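Local coordinates for protein oligopeptide ABC transporter OppAIV (Borrelia burgdorferi B31, PDB 4GL8) that probably binds oligopeptides in the periplasm and hands them to an ABC transporter for uptake into the cell, at residues A[260-265]-A[501-506]; A[279-284]-A[510-515]; A[245-250]-A[266-271]; A[29-34]-A[238-243]. All coordinates share one frame; numbering follows the deposited sequence.

From the N terminus, 29-34 pairs with 238-243 (contact 4), closing a loop of about 200 residues before any other contact opens. The chain then runs straight into helix 247-255, whose start meets 266-271 in contact 3, a short loop of 15 intervening residues. Within that loop lies 260-265, which reaches far ahead to 501-506 in contact 1, so contacts 1 and 3 cross. Contact 1 is crossed in turn by contact 2, where 279-284 meets the C-terminal loop 510-515. Strand 31-35 lies beside 261-263, 261-263 beside 492-504, and 492-504 beside 280-285; contacts 4, 1 and 2 thus follow one another across neighbouring strands, while contact 3 joins helix 247-255 to the loop after 261-263.

Contact 1. Residues A[260-265]-A[501-506]; sequences DAIFKN and SYLFRN
F263 and Y502 meet in a T-shaped pair across an antiparallel strand pairing, 261-263 against 501-504, which ties the middle of this family 5 solute-binding protein to its C-terminal part. The edge of the Y502 ring is directed at the face of F263, with centroids 5.5 Å apart and planes at 82°. As a non-hydrogen-bonded pair the two project from the same side of the sheet; with CG beside the backbone N in each (chi1 -75° in F263, -45° in Y502), Y502 CD1 comes 3.7 Å from F263 CD1. The phenol oxygen of Y502 continues past this pair to a hydrogen bond with E518. A261 shares this side: its CB lies at the edge of the F504 ring, 4.1 Å from F504 CD1, near the ring plane. On the reverse side, I262 and L503 touch end to end through their CD1 methyls at 4.2 Å, and Y254 of helix 247-255 packs against both.

The backbones bind through the hydrogen-bonded pair I262-L503, each amide donating to the other's carbonyl. The flanking bonds run from K264 N to S501 O and from R505 N to D260 O; in both, the donor sits almost in line with the C=O bond. R505 bends at chi2 and chi3, sending its guanidinium group away to salt bridges with D507 and D257, while the D260 carboxylate takes the backbone N of K33 through OD2 and pairs with K508 through OD1. Of the R505 side chain the aliphatic start stays in the contact, CG lying 3.4 Å from D260 O, the oxygen that its own backbone N binds.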
# COMPACT_ATOMS: atom_id res chain seq x y z
N ASP A 260 -12.66 -20.17 -3.44
CA ASP A 260 -13.20 -19.56 -4.63
C ASP A 260 -12.15 -18.71 -5.33
O ASP A 260 -12.33 -18.37 -6.51
CB ASP A 260 -14.42 -18.72 -4.27
CG ASP A 260 -15.51 -19.55 -3.62
OD1 ASP A 260 -16.22 -20.25 -4.35
OD2 ASP A 260 -15.61 -19.57 -2.39
N ALA A 261 -11.09 -18.34 -4.62
CA ALA A 261 -10.08 -17.46 -5.20
C ALA A 261 -8.81 -17.41 -4.40
O ALA A 261 -8.81 -17.65 -3.19
CB ALA A 261 -10.63 -16.05 -5.34
N ILE A 262 -7.72 -17.08 -5.09
CA ILE A 262 -6.43 -16.81 -4.47
C ILE A 262 -5.90 -15.51 -5.07
O ILE A 262 -5.64 -15.42 -6.27
CB ILE A 262 -5.43 -17.96 -4.72
CG1 ILE A 262 -5.94 -19.26 -4.13
CG2 ILE A 262 -4.09 -17.66 -4.07
CD1 ILE A 262 -5.03 -20.45 -4.38
N PHE A 263 -5.72 -14.48 -4.24
CA PHE A 263 -5.24 -13.19 -4.72
C PHE A 263 -3.75 -13.11 -4.46
O PHE A 263 -3.31 -13.19 -3.33
CB PHE A 263 -5.98 -12.03 -4.02
CG PHE A 263 -7.40 -11.81 -4.49
CD1 PHE A 263 -8.03 -12.69 -5.39
CD2 PHE A 263 -8.12 -10.71 -4.03
CE1 PHE A 263 -9.32 -12.46 -5.82
CE2 PHE A 263 -9.42 -10.48 -4.46
CZ PHE A 263 -10.02 -11.35 -5.36
N LYS A 264 -2.98 -13.01 -5.53
CA LYS A 264 -1.54 -12.73 -5.46
C LYS A 264 -0.70 -13.94 -4.99
O LYS A 264 0.33 -14.23 -5.59
CB LYS A 264 -1.24 -11.49 -4.59
CG LYS A 264 -1.78 -10.18 -5.14
CD LYS A 264 -1.70 -9.03 -4.12
CE LYS A 264 -0.27 -8.57 -3.82
NZ LYS A 264 0.22 -7.49 -4.74
N ASN A 265 -1.17 -14.65 -3.96
CA ASN A 265 -0.39 -15.71 -3.32
C ASN A 265 -0.42 -17.05 -4.08
O ASN A 265 -0.75 -18.09 -3.51
CB ASN A 265 -0.91 -15.92 -1.87
CG ASN A 265 -0.04 -16.88 -1.05
OD1 ASN A 265 1.19 -16.86 -1.17
ND2 ASN A 265 -0.68 -17.72 -0.22
N SER A 501 -0.79 -11.72 -9.76
CA SER A 501 -1.43 -12.89 -10.33
C SER A 501 -2.64 -13.27 -9.47
O SER A 501 -2.63 -13.04 -8.28
CB SER A 501 -0.43 -14.05 -10.37
OG SER A 501 0.41 -13.97 -11.51
N TYR A 502 -3.70 -13.79 -10.09
CA TYR A 502 -4.90 -14.20 -9.33
C TYR A 502 -5.52 -15.46 -9.90
O TYR A 502 -5.44 -15.70 -11.13
CB TYR A 502 -5.98 -13.11 -9.36
CG TYR A 502 -5.50 -11.71 -9.10
CD1 TYR A 502 -5.72 -11.09 -7.86
CD2 TYR A 502 -4.83 -10.99 -10.10
CE1 TYR A 502 -5.29 -9.81 -7.63
CE2 TYR A 502 -4.39 -9.71 -9.86
CZ TYR A 502 -4.62 -9.12 -8.63
OH TYR A 502 -4.19 -7.83 -8.41
N LEU A 503 -6.14 -16.25 -9.02
CA LEU A 503 -7.04 -17.32 -9.43
C LEU A 503 -8.41 -16.98 -8.90
O LEU A 503 -8.55 -16.60 -7.74
CB LEU A 503 -6.60 -18.70 -8.89
CG LEU A 503 -5.27 -19.23 -9.43
CD1 LEU A 503 -4.74 -20.37 -8.57
CD2 LEU A 503 -5.40 -19.68 -10.87
N PHE A 504 -9.43 -17.14 -9.73
CA PHE A 504 -10.81 -16.78 -9.39
C PHE A 504 -11.73 -17.71 -10.18
O PHE A 504 -11.58 -17.85 -11.39
CB PHE A 504 -11.04 -15.31 -9.74
CG PHE A 504 -12.46 -14.83 -9.56
CD1 PHE A 504 -12.94 -14.44 -8.31
CD2 PHE A 504 -13.28 -14.69 -10.66
CE1 PHE A 504 -14.23 -13.97 -8.16
CE2 PHE A 504 -14.59 -14.22 -10.51
CZ PHE A 504 -15.06 -13.85 -9.26
N ARG A 505 -12.65 -18.35 -9.47
CA ARG A 505 -13.57 -19.33 -10.04
C ARG A 505 -14.67 -18.64 -10.85
O ARG A 505 -15.81 -18.48 -10.38
CB ARG A 505 -14.15 -20.20 -8.91
CG ARG A 505 -13.13 -21.19 -8.32
CD ARG A 505 -12.79 -22.33 -9.28
NE ARG A 505 -13.99 -23.07 -9.75
CZ ARG A 505 -14.60 -24.06 -9.10
NH1 ARG A 505 -14.17 -24.51 -7.92
NH2 ARG A 505 -15.69 -24.59 -9.61
N ASN A 506 -14.30 -18.21 -12.06
CA ASN A 506 -15.22 -17.49 -12.94
C ASN A 506 -16.32 -18.38 -13.55
O ASN A 506 -17.25 -17.86 -14.15
CB ASN A 506 -14.48 -16.69 -14.04
CG ASN A 506 -13.49 -17.54 -14.84
OD1 ASN A 506 -13.67 -18.75 -14.98
ND2 ASN A 506 -12.45 -16.91 -15.36

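Contact 2. Residues A[279-284]-A[510-515]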
# COMPACT_ATOMS: atom_id res chain seq x y z
N ASP A 279 -8.98 -19.68 -15.44
CA ASP A 279 -9.35 -18.99 -14.21
C ASP A 279 -8.18 -18.20 -13.64
O ASP A 279 -8.22 -17.79 -12.49
CB ASP A 279 -9.93 -19.98 -13.19
CG ASP A 279 -8.95 -21.07 -12.78
OD1 ASP A 279 -9.38 -21.98 -12.03
OD2 ASP A 279 -7.77 -21.03 -13.19
N TYR A 280 -7.15 -17.98 -14.46
CA TYR A 280 -5.97 -17.21 -14.07
C TYR A 280 -6.07 -15.81 -14.66
O TYR A 280 -6.49 -15.65 -15.81
CB TYR A 280 -4.68 -17.88 -14.58
CG TYR A 280 -3.41 -17.07 -14.38
CD1 TYR A 280 -2.70 -17.13 -13.18
CD2 TYR A 280 -2.90 -16.26 -15.41
CE1 TYR A 280 -1.53 -16.39 -12.99
CE2 TYR A 280 -1.74 -15.53 -15.24
CZ TYR A 280 -1.06 -15.60 -14.03
OH TYR A 280 0.08 -14.88 -13.85
N TYR A 281 -5.66 -14.83 -13.87
CA TYR A 281 -5.70 -13.43 -14.25
C TYR A 281 -4.37 -12.80 -13.89
O TYR A 281 -3.66 -13.27 -13.01
CB TYR A 281 -6.76 -12.71 -13.46
CG TYR A 281 -8.19 -13.10 -13.75
CD1 TYR A 281 -8.70 -14.32 -13.30
CD2 TYR A 281 -9.05 -12.24 -14.43
CE1 TYR A 281 -10.02 -14.68 -13.54
CE2 TYR A 281 -10.37 -12.60 -14.67
CZ TYR A 281 -10.84 -13.82 -14.22
OH TYR A 281 -12.15 -14.17 -14.43
N SER A 282 -4.05 -11.70 -14.57
CA SER A 282 -2.78 -11.05 -14.38
C SER A 282 -2.89 -9.63 -14.86
O SER A 282 -3.50 -9.37 -15.90
CB SER A 282 -1.68 -11.78 -15.16
OG SER A 282 -0.44 -11.15 -14.89
N MET A 283 -2.31 -8.71 -14.11
CA MET A 283 -2.31 -7.31 -14.50
C MET A 283 -1.13 -6.57 -13.93
O MET A 283 -0.73 -6.83 -12.79
CB MET A 283 -3.59 -6.63 -14.02
CG MET A 283 -3.79 -5.26 -14.64
SD MET A 283 -5.37 -4.51 -14.26
CE MET A 283 -6.45 -5.34 -15.42
N GLY A 284 -0.58 -5.66 -14.74
CA GLY A 284 0.32 -4.64 -14.25
C GLY A 284 -0.41 -3.75 -13.23
O GLY A 284 -1.50 -3.24 -13.52
N LYS A 510 -19.31 -14.07 -10.84
CA LYS A 510 -18.99 -12.90 -11.63
C LYS A 510 -18.91 -11.72 -10.67
O LYS A 510 -19.16 -11.88 -9.47
CB LYS A 510 -20.06 -12.64 -12.69
CG LYS A 510 -21.46 -12.37 -12.15
CD LYS A 510 -22.41 -12.06 -13.30
CE LYS A 510 -23.86 -12.00 -12.83
NZ LYS A 510 -24.79 -11.84 -13.98
N GLY A 511 -18.57 -10.56 -11.22
CA GLY A 511 -18.57 -9.32 -10.46
C GLY A 511 -17.25 -8.90 -9.86
O GLY A 511 -17.24 -8.00 -8.99
N TRP A 512 -16.17 -9.55 -10.28
CA TRP A 512 -14.81 -9.20 -9.90
C TRP A 512 -13.88 -9.18 -11.11
O TRP A 512 -13.99 -9.98 -12.02
CB TRP A 512 -14.24 -10.17 -8.89
CG TRP A 512 -12.78 -9.90 -8.59
CD1 TRP A 512 -12.28 -9.00 -7.70
CD2 TRP A 512 -11.65 -10.51 -9.22
NE1 TRP A 512 -10.90 -9.00 -7.75
CE2 TRP A 512 -10.49 -9.93 -8.66
CE3 TRP A 512 -11.51 -11.51 -10.20
CZ2 TRP A 512 -9.20 -10.31 -9.05
CZ3 TRP A 512 -10.23 -11.88 -10.58
CH2 TRP A 512 -9.09 -11.28 -10.00
N GLU A 513 -12.90 -8.30 -11.06
CA GLU A 513 -11.94 -8.13 -12.14
C GLU A 513 -10.67 -7.48 -11.55
O GLU A 513 -10.77 -6.68 -10.67
CB GLU A 513 -12.58 -7.17 -13.13
CG GLU A 513 -12.08 -7.31 -14.53
CD GLU A 513 -12.65 -6.23 -15.44
OE1 GLU A 513 -13.22 -5.24 -14.91
OE2 GLU A 513 -12.50 -6.39 -16.67
N PRO A 514 -9.48 -7.81 -12.06
CA PRO A 514 -8.30 -7.03 -11.67
C PRO A 514 -8.40 -5.54 -12.05
O PRO A 514 -9.05 -5.20 -13.05
CB PRO A 514 -7.16 -7.66 -12.48
CG PRO A 514 -7.67 -9.01 -12.91
CD PRO A 514 -9.15 -8.90 -12.99
N ASN A 515 -7.77 -4.68 -11.25
CA ASN A 515 -7.59 -3.30 -11.67
C ASN A 515 -6.27 -2.74 -11.19
O ASN A 515 -5.59 -3.33 -10.37
CB ASN A 515 -8.79 -2.46 -11.26
CG ASN A 515 -8.92 -2.27 -9.75
OD1 ASN A 515 -7.93 -2.10 -9.03
ND2 ASN A 515 -10.16 -2.26 -9.27
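Y281 and W512 form the aromatic part of this contact, a T-shaped pair in which the indole supplies the edge and the phenol ring the face. W512 CZ3 stands 3.8 Å above the Y281 plane, over the ring centre, and the planes of the two six-membered rings meet at 71°. W512 holds CG anti to its backbone N (chi1 174°), and this extended setting carries the benzene half of the indole to the face of the tyrosine ring. The hydroxyl of Y281 is engaged beyond the pair, with N506.

Apolar contacts centre on P514. Its CD approaches Y281 CD2 to 3.6 Å, the pyrrolidine lying across the tyrosine at about a right angle, while its CB takes the methyl CE of M283 at 3.8 Å. The proline thus touches both Y281 and M283, which point to the same side of strand 280-285.

The thioether adds a third kind of contact, with the backbone. Extended through chi1 and chi2, M283 puts SD 3.6 Å from N515 CA; the bend at chi3 (-80°) then turns CE to the proline. No hydrogen bond links the two segments; N515 instead anchors its side-chain amide on the carbonyl oxygens of R519 and P69.

W512 also stacks on F263 and meets Y502, F504 and F520, so Y281 belongs to an aromatic cluster, by which an irregular C-terminal loop is laid over one side of a β-sheet.

Contact 3. Residues A[245-250]-A[266-271]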
# COMPACT_ATOMS: atom_id res chain seq x y z
N ASP A 245 0.57 -18.43 4.61
CA ASP A 245 1.80 -18.04 3.89
C ASP A 245 2.21 -19.10 2.87
O ASP A 245 3.08 -18.85 2.02
CB ASP A 245 2.95 -17.92 4.90
CG ASP A 245 2.74 -16.82 5.92
OD1 ASP A 245 1.97 -15.88 5.61
OD2 ASP A 245 3.33 -16.88 7.03
N ASN A 246 1.61 -20.28 2.98
CA ASN A 246 1.94 -21.42 2.13
C ASN A 246 1.07 -21.45 0.85
O ASN A 246 -0.03 -21.99 0.84
CB ASN A 246 1.78 -22.71 2.96
CG ASN A 246 2.32 -23.94 2.24
OD1 ASN A 246 2.10 -24.15 1.04
ND2 ASN A 246 3.01 -24.78 2.99
N SER A 247 1.60 -20.88 -0.24
CA SER A 247 0.91 -20.88 -1.52
C SER A 247 0.48 -22.28 -2.01
O SER A 247 -0.55 -22.41 -2.67
CB SER A 247 1.75 -20.19 -2.61
OG SER A 247 2.76 -21.04 -3.11
N ILE A 248 1.25 -23.32 -1.69
CA ILE A 248 0.90 -24.69 -2.09
C ILE A 248 -0.32 -25.18 -1.35
O ILE A 248 -1.12 -25.89 -1.91
CB ILE A 248 2.05 -25.72 -1.85
CG1 ILE A 248 3.25 -25.42 -2.77
CG2 ILE A 248 1.57 -27.16 -2.09
CD1 ILE A 248 2.96 -25.61 -4.26
N THR A 249 -0.46 -24.82 -0.08
CA THR A 249 -1.62 -25.23 0.68
C THR A 249 -2.84 -24.56 0.07
O THR A 249 -3.83 -25.21 -0.26
CB THR A 249 -1.50 -24.78 2.14
OG1 THR A 249 -0.33 -25.38 2.70
CG2 THR A 249 -2.75 -25.18 2.93
N ALA A 250 -2.73 -23.25 -0.10
CA ALA A 250 -3.75 -22.47 -0.77
C ALA A 250 -4.11 -23.04 -2.16
O ALA A 250 -5.30 -23.13 -2.51
CB ALA A 250 -3.30 -21.01 -0.89
N VAL A 266 -0.08 -17.02 -5.36
CA VAL A 266 -0.04 -18.24 -6.19
C VAL A 266 1.32 -18.95 -6.13
O VAL A 266 2.31 -18.35 -5.73
CB VAL A 266 -0.38 -17.93 -7.65
CG1 VAL A 266 -1.75 -17.29 -7.72
CG2 VAL A 266 0.69 -17.04 -8.29
N PRO A 267 1.38 -20.23 -6.49
CA PRO A 267 2.69 -20.89 -6.41
C PRO A 267 3.62 -20.38 -7.50
O PRO A 267 3.36 -20.61 -8.69
CB PRO A 267 2.36 -22.37 -6.62
CG PRO A 267 0.94 -22.48 -6.23
CD PRO A 267 0.30 -21.20 -6.68
N PRO A 268 4.70 -19.67 -7.09
CA PRO A 268 5.60 -19.00 -8.03
C PRO A 268 6.26 -19.98 -8.99
O PRO A 268 6.54 -19.63 -10.12
CB PRO A 268 6.65 -18.37 -7.10
CG PRO A 268 6.69 -19.28 -5.91
CD PRO A 268 5.23 -19.62 -5.71
N ASP A 269 6.49 -21.21 -8.53
CA ASP A 269 7.02 -22.29 -9.36
C ASP A 269 6.06 -22.82 -10.43
O ASP A 269 6.52 -23.43 -11.39
CB ASP A 269 7.41 -23.48 -8.46
CG ASP A 269 8.77 -23.32 -7.82
OD1 ASP A 269 9.28 -22.19 -7.77
OD2 ASP A 269 9.32 -24.35 -7.37
N LEU A 270 4.75 -22.67 -10.25
CA LEU A 270 3.79 -23.33 -11.16
C LEU A 270 3.20 -22.35 -12.16
O LEU A 270 2.29 -22.68 -12.91
CB LEU A 270 2.67 -24.01 -10.37
CG LEU A 270 3.11 -25.15 -9.46
CD1 LEU A 270 2.01 -25.55 -8.50
CD2 LEU A 270 3.55 -26.37 -10.26
N LEU A 271 3.80 -21.17 -12.21
CA LEU A 271 3.30 -20.05 -12.99
C LEU A 271 3.23 -20.32 -14.49
O LEU A 271 2.30 -19.84 -15.14
CB LEU A 271 4.18 -18.82 -12.70
CG LEU A 271 3.64 -17.39 -12.90
CD1 LEU A 271 2.13 -17.29 -12.97
CD2 LEU A 271 4.13 -16.50 -11.78
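The first turn of helix 247-255 and the irregular run 266-270 draw closest at S247 and P267, whose CA atoms are 5.2 Å apart, with no hydrogen bond passing between the segments. S247 makes the nearest approach. Its hydroxyl stands between the backbone N and the carbonyl carbon (chi1 79°), and from there OG comes to 3.3 Å from P267 CA and sits over one face of the proline ring, toward its CA side. The same oxygen is hydrogen-bonded to D380, so the polar end of this buried serine has its partner outside the contact, while its CB faces the carbonyl oxygen of V266.

I248 provides the apolar half. Its chain bends at chi2 (-66°), and the CD1 methyl reaches P267 CB at 4.1 Å and L270 CD1 at 4.3 Å, bridging two residues of one turn. That turn is closed by a backbone bond from L270 N to P267 O, which brings the leucine round to the same side as the proline; Y251, farther along the helix, packs on both.

Behind S247 the helix start is fixed by N246 at the N-cap position. Its OD1 accepts from T249 N at 2.9 Å, the donor lying well above the plane of the amide carbonyl rather than within it.

With the one hydroxyl at the interface bonded to D380 and no hydrogen bond across, the helix start and the loop are held by van der Waals contact between methyl, proline and backbone atoms.

Contact 4. Residues A[29-34]-A[238-243]; sequences KLVFKL and SIIFFV
One face of the F241 ring receives L34 CD2, which sits 3.8 Å above the plane and is displaced toward the rim, a CH-π contact. The F242 ring meets its neighbours at the edge: K33 CD lies near the ring plane, 4.1 Å from CE2, and L34 O also comes up close to that plane. The two phenylalanines follow one another on a strand, so their rings go to opposite sides, each beside a side chain of 29-34. L34 places its CG between the backbone N and the carbonyl carbon (chi1 71°), a crowded position that swings the isobutyl group across the strand gap; the same CD2 thereby also touches I239 CG2 at 3.7 Å.

Strands 31-34 and 238-242 run parallel, inclined by 16°, and belong to what is probably a type 2 periplasmic binding protein fold, as in OppA relatives. Their amides and carbonyls alternate in the usual parallel fashion: F32 and L34 each donate to one residue and accept from another on the partner strand. The bond from L34 N to I240 O is 2.9 Å long, and the one from F242 N to L34 O is 2.7 Å.

On the side opposite L34, I240 CD1 touches both V31 CG1 at 4.0 Å and K33 CE at 3.9 Å, neighbours on one side of it, the aliphatic part of the lysine lying alongside the isoleucine. F32 turns to the L34 side, where W509 meets its ring edge-to-face and A261 packs on it. S238 OG is hydrogen-bonded to L222 O on the neighbouring strand 219-224.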
# COMPACT_ATOMS: atom_id res chain seq x y z
N LYS A 29 -26.82 -20.32 2.59
CA LYS A 29 -25.79 -19.25 2.67
C LYS A 29 -24.94 -19.17 1.37
O LYS A 29 -24.45 -20.20 0.88
CB LYS A 29 -24.91 -19.45 3.91
N LEU A 30 -24.80 -17.97 0.79
CA LEU A 30 -23.81 -17.72 -0.25
C LEU A 30 -22.52 -17.21 0.40
O LEU A 30 -22.45 -16.07 0.93
CB LEU A 30 -24.31 -16.73 -1.31
CG LEU A 30 -25.18 -17.33 -2.42
CD1 LEU A 30 -25.67 -16.24 -3.36
CD2 LEU A 30 -24.44 -18.42 -3.19
N VAL A 31 -21.53 -18.09 0.37
CA VAL A 31 -20.23 -17.89 0.98
C VAL A 31 -19.20 -17.82 -0.15
O VAL A 31 -19.20 -18.66 -1.04
CB VAL A 31 -19.90 -19.08 1.91
CG1 VAL A 31 -18.47 -19.03 2.40
CG2 VAL A 31 -20.87 -19.09 3.09
N PHE A 32 -18.37 -16.79 -0.14
CA PHE A 32 -17.22 -16.68 -1.04
C PHE A 32 -15.96 -16.76 -0.19
O PHE A 32 -15.87 -16.09 0.84
CB PHE A 32 -17.30 -15.35 -1.78
CG PHE A 32 -16.15 -15.10 -2.70
CD1 PHE A 32 -16.19 -15.54 -4.02
CD2 PHE A 32 -15.05 -14.38 -2.27
CE1 PHE A 32 -15.15 -15.29 -4.88
CE2 PHE A 32 -14.00 -14.11 -3.13
CZ PHE A 32 -14.05 -14.58 -4.45
N LYS A 33 -14.99 -17.57 -0.60
CA LYS A 33 -13.83 -17.87 0.22
C LYS A 33 -12.58 -17.58 -0.57
O LYS A 33 -12.45 -18.02 -1.71
CB LYS A 33 -13.81 -19.35 0.57
CG LYS A 33 -15.07 -19.88 1.21
CD LYS A 33 -14.91 -21.36 1.54
CE LYS A 33 -15.87 -21.77 2.63
NZ LYS A 33 -16.45 -23.12 2.43
N LEU A 34 -11.64 -16.88 0.05
CA LEU A 34 -10.39 -16.60 -0.64
C LEU A 34 -9.18 -16.57 0.27
O LEU A 34 -9.28 -16.32 1.49
CB LEU A 34 -10.49 -15.30 -1.44
CG LEU A 34 -10.53 -13.99 -0.64
CD1 LEU A 34 -10.25 -12.83 -1.58
CD2 LEU A 34 -11.86 -13.80 0.11
N SER A 238 -21.70 -14.09 3.24
CA SER A 238 -20.45 -14.18 3.94
C SER A 238 -19.22 -14.22 3.04
O SER A 238 -19.24 -14.78 1.93
CB SER A 238 -20.45 -15.40 4.84
OG SER A 238 -19.26 -15.38 5.60
N ILE A 239 -18.14 -13.62 3.53
CA ILE A 239 -16.85 -13.76 2.90
C ILE A 239 -15.89 -14.32 3.93
O ILE A 239 -15.84 -13.81 5.04
CB ILE A 239 -16.32 -12.43 2.37
CG1 ILE A 239 -17.16 -12.00 1.17
CG2 ILE A 239 -14.85 -12.53 1.98
CD1 ILE A 239 -16.95 -10.55 0.84
N ILE A 240 -15.16 -15.36 3.57
CA ILE A 240 -14.13 -15.90 4.44
C ILE A 240 -12.73 -15.66 3.84
O ILE A 240 -12.40 -16.19 2.78
CB ILE A 240 -14.32 -17.41 4.73
CG1 ILE A 240 -15.69 -17.68 5.38
CG2 ILE A 240 -13.20 -17.91 5.66
CD1 ILE A 240 -15.98 -19.17 5.57
N PHE A 241 -11.92 -14.87 4.56
CA PHE A 241 -10.50 -14.69 4.22
C PHE A 241 -9.71 -15.77 4.92
O PHE A 241 -9.61 -15.77 6.13
CB PHE A 241 -9.97 -13.33 4.69
CG PHE A 241 -10.49 -12.18 3.91
CD1 PHE A 241 -9.87 -11.81 2.72
CD2 PHE A 241 -11.59 -11.48 4.32
CE1 PHE A 241 -10.34 -10.74 1.99
CE2 PHE A 241 -12.07 -10.42 3.59
CZ PHE A 241 -11.45 -10.04 2.42
N PHE A 242 -9.14 -16.69 4.14
CA PHE A 242 -8.25 -17.71 4.68
C PHE A 242 -6.83 -17.19 4.66
O PHE A 242 -6.32 -16.72 3.65
CB PHE A 242 -8.34 -19.00 3.88
CG PHE A 242 -9.45 -19.89 4.31
CD1 PHE A 242 -9.26 -20.82 5.32
CD2 PHE A 242 -10.71 -19.79 3.71
CE1 PHE A 242 -10.30 -21.65 5.72
CE2 PHE A 242 -11.75 -20.62 4.10
CZ PHE A 242 -11.55 -21.55 5.11
N VAL A 243 -6.21 -17.24 5.82
CA VAL A 243 -4.84 -16.81 5.97
C VAL A 243 -3.96 -18.04 5.82
O VAL A 243 -4.32 -19.14 6.29
CB VAL A 243 -4.62 -16.23 7.36
CG1 VAL A 243 -3.15 -15.93 7.56
CG2 VAL A 243 -5.48 -14.99 7.54